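Local structure of beta-1,3-1,4-glucanase (Caldicellulosiruptor sp. F32, 5H4R) at residues A[224-229]-A[258-263]; A[161-166]-A[218-223]; A[338-343]-A[388-393]. The protein hydrolyses mixed-linkage beta-1,3-1,4-glucan as a family 5 glycoside hydrolase, and in this model holds cellotetraose in its substrate pocket. The protein carries 1 engineered substitution. All coordinates share one frame; numbering follows the deposited sequence.

Contact 1 of 3, residues A[224-229]-A[258-263]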
ATOM      1  N   THR A 224       7.255 -18.971   2.484  1.00 11.10           N
ATOM      2  CA  THR A 224       5.932 -19.584   2.561  1.00 10.75           C
ATOM      3  C   THR A 224       5.241 -19.533   1.210  1.00 11.40           C
ATOM      4  O   THR A 224       4.690 -20.539   0.741  1.00 12.28           O
ATOM      5  CB  THR A 224       5.096 -18.861   3.629  1.00 12.71           C
ATOM      6  OG1 THR A 224       5.687 -19.090   4.917  1.00 13.74           O
ATOM      7  CG2 THR A 224       3.675 -19.361   3.647  1.00 15.30           C
ATOM      8  N   VAL A 225       5.261 -18.371   0.569  1.00 11.46           N
ATOM      9  CA  VAL A 225       4.580 -18.226  -0.715  1.00  9.30           C
ATOM     10  C   VAL A 225       5.208 -19.150  -1.755  1.00  9.45           C
ATOM     11  O   VAL A 225       4.502 -19.826  -2.510  1.00 11.05           O
ATOM     12  CB  VAL A 225       4.604 -16.761  -1.180  1.00  9.37           C
ATOM     13  CG1 VAL A 225       4.091 -16.656  -2.623  1.00 13.86           C
ATOM     14  CG2 VAL A 225       3.762 -15.900  -0.246  1.00  9.89           C
ATOM     15  N   ARG A 226       6.534 -19.131  -1.863  1.00 11.36           N
ATOM     16  CA  ARG A 226       7.186 -19.914  -2.902  1.00 11.81           C
ATOM     17  C   ARG A 226       6.911 -21.404  -2.733  1.00 14.73           C
ATOM     18  O   ARG A 226       6.882 -22.159  -3.726  1.00 14.69           O
ATOM     19  CB  ARG A 226       8.682 -19.653  -2.891  1.00 12.37           C
ATOM     20  CG  ARG A 226       9.092 -18.213  -3.170  1.00 14.04           C
ATOM     21  CD  ARG A 226       8.468 -17.679  -4.416  1.00 14.60           C
ATOM     22  NE  ARG A 226       9.069 -16.401  -4.818  1.00 13.82           N
ATOM     23  CZ  ARG A 226       8.444 -15.480  -5.542  1.00 14.55           C
ATOM     24  NH1 ARG A 226       7.187 -15.673  -5.925  1.00 14.73           N
ATOM     25  NH2 ARG A 226       9.086 -14.366  -5.875  1.00 13.18           N
ATOM     26  N   SER A 227       6.744 -21.855  -1.488  1.00 12.59           N
ATOM     27  CA  SER A 227       6.563 -23.280  -1.218  1.00 14.30           C
ATOM     28  C   SER A 227       5.210 -23.812  -1.666  1.00 14.69           C
ATOM     29  O   SER A 227       5.048 -25.038  -1.723  1.00 15.80           O
ATOM     30  CB  SER A 227       6.750 -23.555   0.281  1.00 15.74           C
ATOM     31  OG  SER A 227       5.633 -23.088   1.028  1.00 17.42           O
ATOM     32  N   THR A 228       4.252 -22.943  -2.023  1.00 14.09           N
ATOM     33  CA  THR A 228       2.907 -23.401  -2.350  1.00 14.25           C
ATOM     34  C   THR A 228       2.730 -23.764  -3.819  1.00 19.61           C
ATOM     35  O   THR A 228       1.677 -24.292  -4.185  1.00 19.47           O
ATOM     36  CB  THR A 228       1.861 -22.346  -1.954  1.00 13.45           C
ATOM     37  OG1 THR A 228       2.067 -21.132  -2.677  1.00 14.28           O
ATOM     38  CG2 THR A 228       1.881 -22.091  -0.447  1.00 17.08           C
ATOM     39  N   GLY A 229       3.727 -23.535  -4.656  1.00 17.00           N
ATOM     40  CA  GLY A 229       3.691 -24.021  -6.022  1.00 18.45           C
ATOM     41  C   GLY A 229       2.879 -23.164  -6.971  1.00 17.25           C
ATOM     42  O   GLY A 229       2.491 -22.031  -6.682  1.00 13.42           O
ATOM     43  N   LYS A 258      15.984 -13.424   0.596  1.00 13.03           N
ATOM     44  CA  LYS A 258      16.466 -14.362  -0.407  1.00 14.16           C
ATOM     45  C   LYS A 258      15.269 -15.031  -1.061  1.00 18.83           C
ATOM     46  O   LYS A 258      14.295 -15.370  -0.393  1.00 19.03           O
ATOM     47  CB  LYS A 258      17.384 -15.395   0.239  1.00 18.67           C
ATOM     48  CG  LYS A 258      18.516 -14.792   1.046  1.00 23.13           C
ATOM     49  CD  LYS A 258      19.375 -13.817   0.247  1.00 55.30           C
ATOM     50  CE  LYS A 258      20.125 -14.503  -0.885  1.00 65.42           C
ATOM     51  NZ  LYS A 258      21.021 -13.550  -1.605  1.00 78.56           N
ATOM     52  N   ASP A 259      15.337 -15.216  -2.374  1.00 15.40           N
ATOM     53  CA  ASP A 259      14.192 -15.691  -3.131  1.00 16.15           C
ATOM     54  C   ASP A 259      14.596 -16.932  -3.900  1.00 17.72           C
ATOM     55  O   ASP A 259      15.603 -16.931  -4.612  1.00 22.08           O
ATOM     56  CB  ASP A 259      13.679 -14.597  -4.083  1.00 17.43           C
ATOM     57  CG  ASP A 259      12.344 -14.940  -4.714  1.00 17.26           C
ATOM     58  OD1 ASP A 259      11.881 -16.092  -4.556  1.00 17.31           O
ATOM     59  OD2 ASP A 259      11.757 -14.034  -5.356  1.00 14.53           O
ATOM     60  N   SER A 260      13.824 -17.999  -3.745  1.00 19.39           N
ATOM     61  CA  SER A 260      14.130 -19.236  -4.443  1.00 16.17           C
ATOM     62  C   SER A 260      13.580 -19.265  -5.861  1.00 19.23           C
ATOM     63  O   SER A 260      13.902 -20.200  -6.608  1.00 25.39           O
ATOM     64  CB  SER A 260      13.574 -20.409  -3.647  1.00 21.64           C
ATOM     65  OG  SER A 260      12.166 -20.293  -3.553  1.00 24.80           O
ATOM     66  N   SER A 261      12.791 -18.267  -6.255  1.00 23.49           N
ATOM     67  CA  SER A 261      12.268 -18.205  -7.613  1.00 20.54           C
ATOM     68  C   SER A 261      13.391 -18.348  -8.626  1.00 25.40           C
ATOM     69  O   SER A 261      14.428 -17.687  -8.518  1.00 25.41           O
ATOM     70  CB  SER A 261      11.542 -16.876  -7.827  1.00 22.82           C
ATOM     71  OG  SER A 261      11.131 -16.746  -9.178  1.00 33.21           O
ATOM     72  N   LYS A 262      13.178 -19.211  -9.620  1.00 23.70           N
ATOM     73  CA  LYS A 262      14.111 -19.290 -10.732  1.00 21.70           C
ATOM     74  C   LYS A 262      14.053 -18.044 -11.606  1.00 25.20           C
ATOM     75  O   LYS A 262      14.975 -17.808 -12.389  1.00 25.75           O
ATOM     76  CB  LYS A 262      13.820 -20.547 -11.546  1.00 27.26           C
ATOM     77  CG  LYS A 262      14.106 -21.831 -10.759  1.00 28.34           C
ATOM     78  CD  LYS A 262      13.855 -23.100 -11.554  1.00 51.59           C
ATOM     79  CE  LYS A 262      14.077 -24.334 -10.677  1.00 48.03           C
ATOM     80  NZ  LYS A 262      13.891 -25.616 -11.412  1.00 58.99           N
ATOM     81  N   TYR A 263      13.012 -17.224 -11.470  1.00 22.07           N
ATOM     82  CA  TYR A 263      12.989 -15.917 -12.105  1.00 22.36           C
ATOM     83  C   TYR A 263      13.645 -14.918 -11.166  1.00 18.13           C
ATOM     84  O   TYR A 263      13.266 -14.813  -9.992  1.00 20.79           O
ATOM     85  CB  TYR A 263      11.560 -15.479 -12.433  1.00 20.63           C
ATOM     86  CG  TYR A 263      10.948 -16.247 -13.580  1.00 21.96           C
ATOM     87  CD1 TYR A 263      10.279 -17.442 -13.352  1.00 31.41           C
ATOM     88  CD2 TYR A 263      11.057 -15.795 -14.889  1.00 34.18           C
ATOM     89  CE1 TYR A 263       9.721 -18.159 -14.397  1.00 26.77           C
ATOM     90  CE2 TYR A 263      10.502 -16.510 -15.945  1.00 38.09           C
ATOM     91  CZ  TYR A 263       9.833 -17.685 -15.691  1.00 33.09           C
ATOM     92  OH  TYR A 263       9.277 -18.405 -16.726  1.00 39.77           O
TER
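Arg226 reaches out from the last turn of helix 205-226 and grips Asp259 side-on, giving a two-bonded salt bridge. NE of Arg226 donates to OD1 of Asp259 at 2.8 Å, and NH2 of Arg226 donates to OD2 of Asp259 at 2.7 Å in an almost straight bond of 170°. The guanidinium and carboxylate planes lie only 12° apart, and OD2 is met on its syn lone pair. A bend at chi2 (-52°) turns the arginine chain so that the side carrying NE and NH2 faces the acid. This is the tight part of the contact. Asp259 is itself held in place, because the backbone N of Ser261 donates to its OD1 at 2.9 Å in an Asx turn, arriving from the face of the carboxylate opposite to NE. CB of Ser261 then sits over one face of the guanidinium, 3.9 Å from NE of Arg226.

The looser side is at Ser260, which is exposed: its OG lies 3.6 Å from CB of Arg226, alongside the root of the chain, a van der Waals approach. Elsewhere, NH1 of Arg226 is taken up by the carbonyls of Asn232 and Arg235, so the same guanidinium also ties down the loop before strand 237-240. A leucine here would probably cost the Asp259 carboxylate its two-bonded partner, free it to turn, and take from those two carbonyls the donor NH1. With both carboxylate oxygens engaged and OD1 accepting from two donors, Asp259 is likely to stay ionised, and the two bonds probably hold both flat groups in one rotation.

Contact 2 of 3, residues A[161-166]-A[218-223]; sequences KYVKSI and NQVFVD
Val163 and Val220 face each other across two neighbouring helices, and the apolar contacts are made almost entirely by their CG1 methyls. The two CG1 atoms of Val163 and Val220 stand 3.9 Å apart. With its CG1 anti to the backbone N (chi1 173°), Val163 also lays this methyl against the next residue of the partner helix, 3.8 Å from the backbone N of Phe221 and close to that residue's CB. Val163 also touches Leu217, one turn earlier on the partner helix, and Tyr149 of a loop.

The tightest approach involves the aliphatic part of a lysine. Lys164 runs across Val220 at about a right angle, its CG only 3.4 Å from CG1 of Val220, closer than usual for two carbons. Beyond CG its chain is extended and runs on past the valine, CE of Lys164 still 4.1 Å from CG1 of Val220, on the exposed side of the pair.

The segments belong to helices 156-173 and 205-226, which follow the third and fourth strands of the (beta/alpha)8 barrel; over these two segments the axes run 23° from parallel and 9.0 Å apart at their closest.

Aromatic contacts lie deeper. The Phe221 ring turns away from 161-166 toward Leu237 and Val239 of strand 237-240, and meets Trp167 edge-to-face.

Polar bonds lie away from the apolar seam. Within 218-223, NE2 of Gln219 donates to OD1 of Asp223 at 3.1 Å, bent to 140° and coming from above the carboxylate plane. From the other helix, Tyr162 OH reaches out to Asp143 OD2, the residue after the pocket's His142.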
ATOM      1  N   LYS A 161       4.360 -17.841  13.098  1.00 11.03           N
ATOM      2  CA  LYS A 161       3.231 -18.746  12.897  1.00 12.09           C
ATOM      3  C   LYS A 161       2.105 -18.058  12.146  1.00 10.53           C
ATOM      4  O   LYS A 161       1.459 -18.658  11.274  1.00 10.51           O
ATOM      5  CB  LYS A 161       2.736 -19.248  14.245  1.00 13.99           C
ATOM      6  CG  LYS A 161       1.663 -20.276  14.166  1.00 15.98           C
ATOM      7  CD  LYS A 161       1.284 -20.785  15.571  1.00 24.00           C
ATOM      8  CE  LYS A 161       0.309 -21.950  15.535  1.00 33.48           C
ATOM      9  NZ  LYS A 161       0.911 -23.215  15.032  1.00 66.84           N
ATOM     10  N   TYR A 162       1.846 -16.791  12.485  1.00 10.11           N
ATOM     11  CA  TYR A 162       0.783 -16.023  11.840  1.00 11.78           C
ATOM     12  C   TYR A 162       1.091 -15.760  10.372  1.00 12.27           C
ATOM     13  O   TYR A 162       0.244 -15.993   9.500  1.00 10.60           O
ATOM     14  CB  TYR A 162       0.578 -14.698  12.591  1.00 14.03           C
ATOM     15  CG  TYR A 162      -0.625 -13.911  12.112  1.00 10.75           C
ATOM     16  CD1 TYR A 162      -1.904 -14.355  12.385  1.00 11.39           C
ATOM     17  CD2 TYR A 162      -0.487 -12.714  11.389  1.00 11.90           C
ATOM     18  CE1 TYR A 162      -3.016 -13.666  11.963  1.00 11.89           C
ATOM     19  CE2 TYR A 162      -1.626 -12.010  10.955  1.00 10.50           C
ATOM     20  CZ  TYR A 162      -2.879 -12.493  11.260  1.00 11.45           C
ATOM     21  OH  TYR A 162      -4.042 -11.861  10.870  1.00 12.49           O
ATOM     22  N   VAL A 163       2.293 -15.261  10.076  1.00 12.16           N
ATOM     23  CA  VAL A 163       2.693 -15.032   8.685  1.00 12.85           C
ATOM     24  C   VAL A 163       2.619 -16.337   7.894  1.00 11.07           C
ATOM     25  O   VAL A 163       2.028 -16.391   6.806  1.00 12.18           O
ATOM     26  CB  VAL A 163       4.102 -14.404   8.633  1.00 11.77           C
ATOM     27  CG1 VAL A 163       4.615 -14.318   7.189  1.00 11.53           C
ATOM     28  CG2 VAL A 163       4.092 -13.033   9.263  1.00 12.78           C
ATOM     29  N   LYS A 164       3.195 -17.418   8.441  1.00 11.61           N
ATOM     30  CA  LYS A 164       3.155 -18.717   7.762  1.00 11.46           C
ATOM     31  C   LYS A 164       1.720 -19.146   7.483  1.00 13.95           C
ATOM     32  O   LYS A 164       1.393 -19.575   6.370  1.00 13.73           O
ATOM     33  CB  LYS A 164       3.874 -19.780   8.590  1.00 13.04           C
ATOM     34  CG  LYS A 164       5.374 -19.712   8.560  1.00 22.04           C
ATOM     35  CD  LYS A 164       5.981 -20.987   9.163  1.00 34.75           C
ATOM     36  CE  LYS A 164       7.499 -20.927   9.166  1.00 46.42           C
ATOM     37  NZ  LYS A 164       8.108 -22.102   9.839  1.00 43.26           N
ATOM     38  N   SER A 165       0.844 -19.045   8.482  1.00 10.14           N
ATOM     39  CA  SER A 165      -0.504 -19.578   8.323  1.00  9.71           C
ATOM     40  C   SER A 165      -1.341 -18.735   7.380  1.00  9.54           C
ATOM     41  O   SER A 165      -2.013 -19.271   6.488  1.00 11.28           O
ATOM     42  CB  SER A 165      -1.227 -19.697   9.651  1.00 13.54           C
ATOM     43  OG  SER A 165      -2.501 -20.267   9.385  1.00 15.77           O
ATOM     44  N   ILE A 166      -1.368 -17.411   7.589  1.00  9.50           N
ATOM     45  CA  ILE A 166      -2.126 -16.547   6.688  1.00  9.75           C
ATOM     46  C   ILE A 166      -1.656 -16.728   5.255  1.00 11.88           C
ATOM     47  O   ILE A 166      -2.478 -16.910   4.347  1.00 11.99           O
ATOM     48  CB  ILE A 166      -2.036 -15.072   7.119  1.00  9.23           C
ATOM     49  CG1 ILE A 166      -2.683 -14.847   8.488  1.00 11.39           C
ATOM     50  CG2 ILE A 166      -2.683 -14.162   6.073  1.00 10.36           C
ATOM     51  CD1 ILE A 166      -4.191 -15.157   8.587  1.00 17.47           C
ATOM     52  N   ASN A 218       9.694 -11.099   6.811  1.00  9.45           N
ATOM     53  CA  ASN A 218       9.650 -10.960   5.358  1.00 10.64           C
ATOM     54  C   ASN A 218      10.256 -12.173   4.672  1.00  8.26           C
ATOM     55  O   ASN A 218       9.748 -12.620   3.634  1.00 10.90           O
ATOM     56  CB  ASN A 218      10.364  -9.686   4.904  1.00 10.09           C
ATOM     57  CG  ASN A 218       9.523  -8.438   5.075  1.00  9.42           C
ATOM     58  OD1 ASN A 218       8.300  -8.490   5.163  1.00 10.93           O
ATOM     59  ND2 ASN A 218      10.192  -7.280   5.066  1.00  9.99           N
ATOM     60  N   GLN A 219      11.280 -12.763   5.266  1.00  9.91           N
ATOM     61  CA  GLN A 219      11.844 -13.989   4.715  1.00 13.85           C
ATOM     62  C   GLN A 219      10.877 -15.158   4.864  1.00 11.89           C
ATOM     63  O   GLN A 219      10.728 -15.974   3.944  1.00 14.03           O
ATOM     64  CB  GLN A 219      13.176 -14.296   5.397  1.00 10.17           C
ATOM     65  CG  GLN A 219      13.866 -15.475   4.805  1.00 11.20           C
ATOM     66  CD  GLN A 219      14.410 -15.184   3.430  1.00 16.11           C
ATOM     67  OE1 GLN A 219      15.312 -14.345   3.261  1.00 16.40           O
ATOM     68  NE2 GLN A 219      13.877 -15.863   2.438  1.00 19.62           N
ATOM     69  N   VAL A 220      10.194 -15.250   6.014  1.00 11.73           N
ATOM     70  CA  VAL A 220       9.176 -16.277   6.211  1.00 14.30           C
ATOM     71  C   VAL A 220       8.085 -16.151   5.159  1.00 11.20           C
ATOM     72  O   VAL A 220       7.635 -17.154   4.571  1.00 11.02           O
ATOM     73  CB  VAL A 220       8.611 -16.171   7.641  1.00 11.38           C
ATOM     74  CG1 VAL A 220       7.380 -17.052   7.827  1.00 14.30           C
ATOM     75  CG2 VAL A 220       9.685 -16.560   8.639  1.00 16.73           C
ATOM     76  N   PHE A 221       7.639 -14.920   4.910  1.00 10.61           N
ATOM     77  CA  PHE A 221       6.622 -14.657   3.897  1.00 10.94           C
ATOM     78  C   PHE A 221       7.050 -15.179   2.537  1.00  9.46           C
ATOM     79  O   PHE A 221       6.302 -15.907   1.875  1.00  9.80           O
ATOM     80  CB  PHE A 221       6.335 -13.148   3.848  1.00 11.63           C
ATOM     81  CG  PHE A 221       5.756 -12.648   2.538  1.00  9.90           C
ATOM     82  CD1 PHE A 221       4.442 -12.935   2.179  1.00  9.02           C
ATOM     83  CD2 PHE A 221       6.512 -11.858   1.687  1.00  8.33           C
ATOM     84  CE1 PHE A 221       3.917 -12.432   0.975  1.00  8.80           C
ATOM     85  CE2 PHE A 221       5.976 -11.358   0.503  1.00 10.95           C
ATOM     86  CZ  PHE A 221       4.683 -11.653   0.160  1.00  8.76           C
ATOM     87  N   VAL A 222       8.237 -14.801   2.085  1.00 10.02           N
ATOM     88  CA  VAL A 222       8.691 -15.245   0.770  1.00 10.13           C
ATOM     89  C   VAL A 222       8.764 -16.765   0.725  1.00 13.07           C
ATOM     90  O   VAL A 222       8.258 -17.404  -0.209  1.00 10.04           O
ATOM     91  CB  VAL A 222      10.038 -14.600   0.417  1.00 11.72           C
ATOM     92  CG1 VAL A 222      10.615 -15.181  -0.870  1.00 11.28           C
ATOM     93  CG2 VAL A 222       9.854 -13.099   0.284  1.00 13.57           C
ATOM     94  N   ASP A 223       9.403 -17.371   1.728  1.00 11.48           N
ATOM     95  CA  ASP A 223       9.564 -18.820   1.720  1.00 14.12           C
ATOM     96  C   ASP A 223       8.205 -19.509   1.716  1.00 12.67           C
ATOM     97  O   ASP A 223       8.006 -20.525   1.034  1.00 13.03           O
ATOM     98  CB  ASP A 223      10.388 -19.272   2.929  1.00 15.39           C
ATOM     99  CG  ASP A 223      11.854 -18.827   2.866  1.00 20.07           C
ATOM    100  OD1 ASP A 223      12.322 -18.436   1.781  1.00 25.55           O
ATOM    101  OD2 ASP A 223      12.551 -18.923   3.904  1.00 23.32           O
TER

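Contact 3 of 3, residues A[338-343]-A[388-393]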
ATOM      1  N   SER A 338      -4.586  23.019  -4.469  1.00  8.70           N
ATOM      2  CA  SER A 338      -3.360  22.478  -3.878  1.00  9.39           C
ATOM      3  C   SER A 338      -3.262  20.967  -4.047  1.00  9.09           C
ATOM      4  O   SER A 338      -2.188  20.432  -4.340  1.00  9.88           O
ATOM      5  CB  SER A 338      -3.274  22.814  -2.391  1.00  8.81           C
ATOM      6  OG  SER A 338      -3.032  24.191  -2.162  1.00 11.29           O
ATOM      7  N   ARG A 339      -4.361  20.246  -3.805  1.00  7.82           N
ATOM      8  CA  ARG A 339      -4.305  18.796  -3.909  1.00  6.14           C
ATOM      9  C   ARG A 339      -4.124  18.343  -5.359  1.00  7.67           C
ATOM     10  O   ARG A 339      -3.461  17.328  -5.609  1.00  8.54           O
ATOM     11  CB  ARG A 339      -5.546  18.187  -3.279  1.00  7.04           C
ATOM     12  CG  ARG A 339      -5.632  18.425  -1.800  1.00  9.63           C
ATOM     13  CD  ARG A 339      -6.464  17.376  -1.110  1.00 15.86           C
ATOM     14  NE  ARG A 339      -7.860  17.471  -1.521  1.00 13.53           N
ATOM     15  CZ  ARG A 339      -8.732  16.461  -1.581  1.00 10.59           C
ATOM     16  NH1 ARG A 339      -8.395  15.207  -1.282  1.00 11.30           N
ATOM     17  NH2 ARG A 339      -9.971  16.719  -1.947  1.00  9.22           N
ATOM     18  N   VAL A 340      -4.663  19.101  -6.319  1.00 10.68           N
ATOM     19  CA  VAL A 340      -4.444  18.832  -7.746  1.00 10.35           C
ATOM     20  C   VAL A 340      -2.967  18.999  -8.116  1.00 11.07           C
ATOM     21  O   VAL A 340      -2.357  18.133  -8.770  1.00  9.03           O
ATOM     22  CB  VAL A 340      -5.356  19.747  -8.585  1.00  8.78           C
ATOM     23  CG1 VAL A 340      -4.943  19.782 -10.053  1.00 13.43           C
ATOM     24  CG2 VAL A 340      -6.818  19.335  -8.456  1.00 10.40           C
ATOM     25  N   GLU A 341      -2.355  20.107  -7.695  1.00 10.56           N
ATOM     26  CA  GLU A 341      -0.942  20.308  -7.999  1.00 10.17           C
ATOM     27  C   GLU A 341      -0.076  19.247  -7.330  1.00  7.98           C
ATOM     28  O   GLU A 341       0.847  18.701  -7.957  1.00  9.21           O
ATOM     29  CB  GLU A 341      -0.503  21.706  -7.579  1.00  9.69           C
ATOM     30  CG  GLU A 341      -1.100  22.807  -8.439  1.00 12.46           C
ATOM     31  CD  GLU A 341      -0.697  24.224  -8.016  1.00 17.36           C
ATOM     32  OE1 GLU A 341       0.453  24.439  -7.555  1.00 14.56           O
ATOM     33  OE2 GLU A 341      -1.554  25.140  -8.130  1.00 18.28           O
ATOM     34  N   PHE A 342      -0.355  18.952  -6.052  1.00  8.49           N
ATOM     35  CA  PHE A 342       0.325  17.882  -5.329  1.00  8.52           C
ATOM     36  C   PHE A 342       0.259  16.564  -6.089  1.00  8.33           C
ATOM     37  O   PHE A 342       1.271  15.862  -6.228  1.00  9.01           O
ATOM     38  CB  PHE A 342      -0.315  17.721  -3.944  1.00  8.71           C
ATOM     39  CG  PHE A 342       0.058  16.459  -3.221  1.00  7.41           C
ATOM     40  CD1 PHE A 342       1.204  16.376  -2.460  1.00 10.45           C
ATOM     41  CD2 PHE A 342      -0.786  15.349  -3.274  1.00  7.98           C
ATOM     42  CE1 PHE A 342       1.526  15.193  -1.786  1.00 10.66           C
ATOM     43  CE2 PHE A 342      -0.478  14.178  -2.605  1.00 10.11           C
ATOM     44  CZ  PHE A 342       0.672  14.097  -1.856  1.00  7.87           C
ATOM     45  N   ALA A 343      -0.941  16.182  -6.528  1.00  8.68           N
ATOM     46  CA  ALA A 343      -1.111  14.850  -7.094  1.00  9.35           C
ATOM     47  C   ALA A 343      -0.377  14.716  -8.413  1.00  7.21           C
ATOM     48  O   ALA A 343       0.275  13.687  -8.669  1.00 10.37           O
ATOM     49  CB  ALA A 343      -2.597  14.533  -7.282  1.00 12.53           C
ATOM     50  N   VAL A 388      -7.922  13.048 -10.104  1.00 10.79           N
ATOM     51  CA  VAL A 388      -7.700  11.862 -10.926  1.00 10.15           C
ATOM     52  C   VAL A 388      -7.034  12.259 -12.235  1.00  9.77           C
ATOM     53  O   VAL A 388      -6.016  11.684 -12.631  1.00 11.43           O
ATOM     54  CB  VAL A 388      -9.017  11.106 -11.160  1.00 10.96           C
ATOM     55  CG1 VAL A 388      -8.799   9.933 -12.098  1.00 12.10           C
ATOM     56  CG2 VAL A 388      -9.590  10.608  -9.822  1.00 13.27           C
ATOM     57  N   SER A 389      -7.567  13.291 -12.893  1.00 11.67           N
ATOM     58  CA  SER A 389      -7.011  13.726 -14.169  1.00 12.47           C
ATOM     59  C   SER A 389      -5.582  14.217 -14.009  1.00 11.56           C
ATOM     60  O   SER A 389      -4.746  14.025 -14.908  1.00 13.58           O
ATOM     61  CB  SER A 389      -7.874  14.832 -14.767  1.00 13.48           C
ATOM     62  OG  SER A 389      -9.114  14.308 -15.161  1.00 18.24           O
ATOM     63  N   ALA A 390      -5.295  14.872 -12.886  1.00 11.36           N
ATOM     64  CA  ALA A 390      -3.939  15.344 -12.617  1.00 13.56           C
ATOM     65  C   ALA A 390      -2.962  14.179 -12.565  1.00 12.22           C
ATOM     66  O   ALA A 390      -1.852  14.260 -13.111  1.00 12.97           O
ATOM     67  CB  ALA A 390      -3.906  16.124 -11.301  1.00 13.77           C
ATOM     68  N   MET A 391      -3.366  13.083 -11.922  1.00  9.20           N
ATOM     69  CA  MET A 391      -2.507  11.914 -11.842  1.00 10.43           C
ATOM     70  C   MET A 391      -2.386  11.256 -13.200  1.00  8.72           C
ATOM     71  O   MET A 391      -1.299  10.829 -13.595  1.00  9.70           O
ATOM     72  CB  MET A 391      -3.051  10.947 -10.798  1.00 13.64           C
ATOM     73  CG  MET A 391      -3.031  11.561  -9.410  1.00  9.73           C
ATOM     74  SD  MET A 391      -3.331  10.367  -8.125  1.00 15.50           S
ATOM     75  CE  MET A 391      -5.082  10.017  -8.374  1.00 15.93           C
ATOM     76  N   MET A 392      -3.493  11.164 -13.935  1.00  9.71           N
ATOM     77  CA  MET A 392      -3.451  10.416 -15.187  1.00 10.62           C
ATOM     78  C   MET A 392      -2.568  11.099 -16.217  1.00 12.86           C
ATOM     79  O   MET A 392      -2.006  10.425 -17.095  1.00 13.55           O
ATOM     80  CB  MET A 392      -4.861  10.232 -15.722  1.00  9.26           C
ATOM     81  CG  MET A 392      -5.719   9.399 -14.844  1.00 10.73           C
ATOM     82  SD  MET A 392      -5.004   7.758 -14.577  1.00 12.88           S
ATOM     83  CE  MET A 392      -5.958   7.293 -13.130  1.00 11.99           C
ATOM     84  N   LYS A 393      -2.459  12.429 -16.137  1.00 10.21           N
ATOM     85  CA  LYS A 393      -1.623  13.181 -17.062  1.00 11.70           C
ATOM     86  C   LYS A 393      -0.174  12.722 -17.019  1.00 12.28           C
ATOM     87  O   LYS A 393       0.507  12.742 -18.050  1.00 14.30           O
ATOM     88  CB  LYS A 393      -1.712  14.667 -16.738  1.00 13.91           C
ATOM     89  CG  LYS A 393      -0.928  15.565 -17.677  1.00 14.36           C
ATOM     90  CD  LYS A 393      -1.206  17.035 -17.357  1.00 21.59           C
ATOM     91  CE  LYS A 393      -0.374  17.984 -18.221  1.00 32.63           C
ATOM     92  NZ  LYS A 393      -0.684  17.832 -19.663  1.00 49.71           N
TER
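Helices 336-352 and 385-395 come close at two points in these segments, with CA atoms 6.0 Å apart at Val340 and Ala390 and 5.8 Å apart at Ala343 and Met391. Small side chains permit this nearness. The CB of Ala390 points at the other helix and rests 3.6 Å from the carbonyl O of Val340, touching backbone as much as side chain. CG1 of Val340, anti to its own N (chi1 166°), reaches the same methyl at 4.0 Å. At the second point the roles are exchanged: the CB of Ala343 points across and meets CG of Met391 at 3.7 Å, so each helix offers one alanine and receives one larger side chain. Met391 then bends at chi3 (-71°), and the side chain goes on to touch Phe327 of strand 322-327 and Ile49. Ile387, a turn before Met391, extends the apolar seam against Val340 and Ala343. Nearby, Arg339 makes a cation-pi contact with Tyr384. All four touching residues are buried, as expected where the last two helices of a (beta/alpha)8 barrel, those following strands seven and eight, pack side by side on the outside of the strands.

Contacts 1 and 2 share helix 205-226 and lie 12 Å apart between centres. They touch directly: the backbone N of Lys258 is 2.9 Å from OE1 of Gln219, a probable hydrogen bond, and CG2 of Thr224 packs 3.6 Å from O of Lys164. Contact 3 sits on the opposite side of the chain's centre, its own centre 38 Å from that of contact 1 and 37 Å from that of contact 2. The glucan pocket lies at the C-terminal ends of the barrel strands: His141 and His142 follow strand 135-139, Asn187 and the engineered Gln188 follow 181-184, and Glu326 lies on 322-327, next in sequence to the Phe327 that Met391 touches.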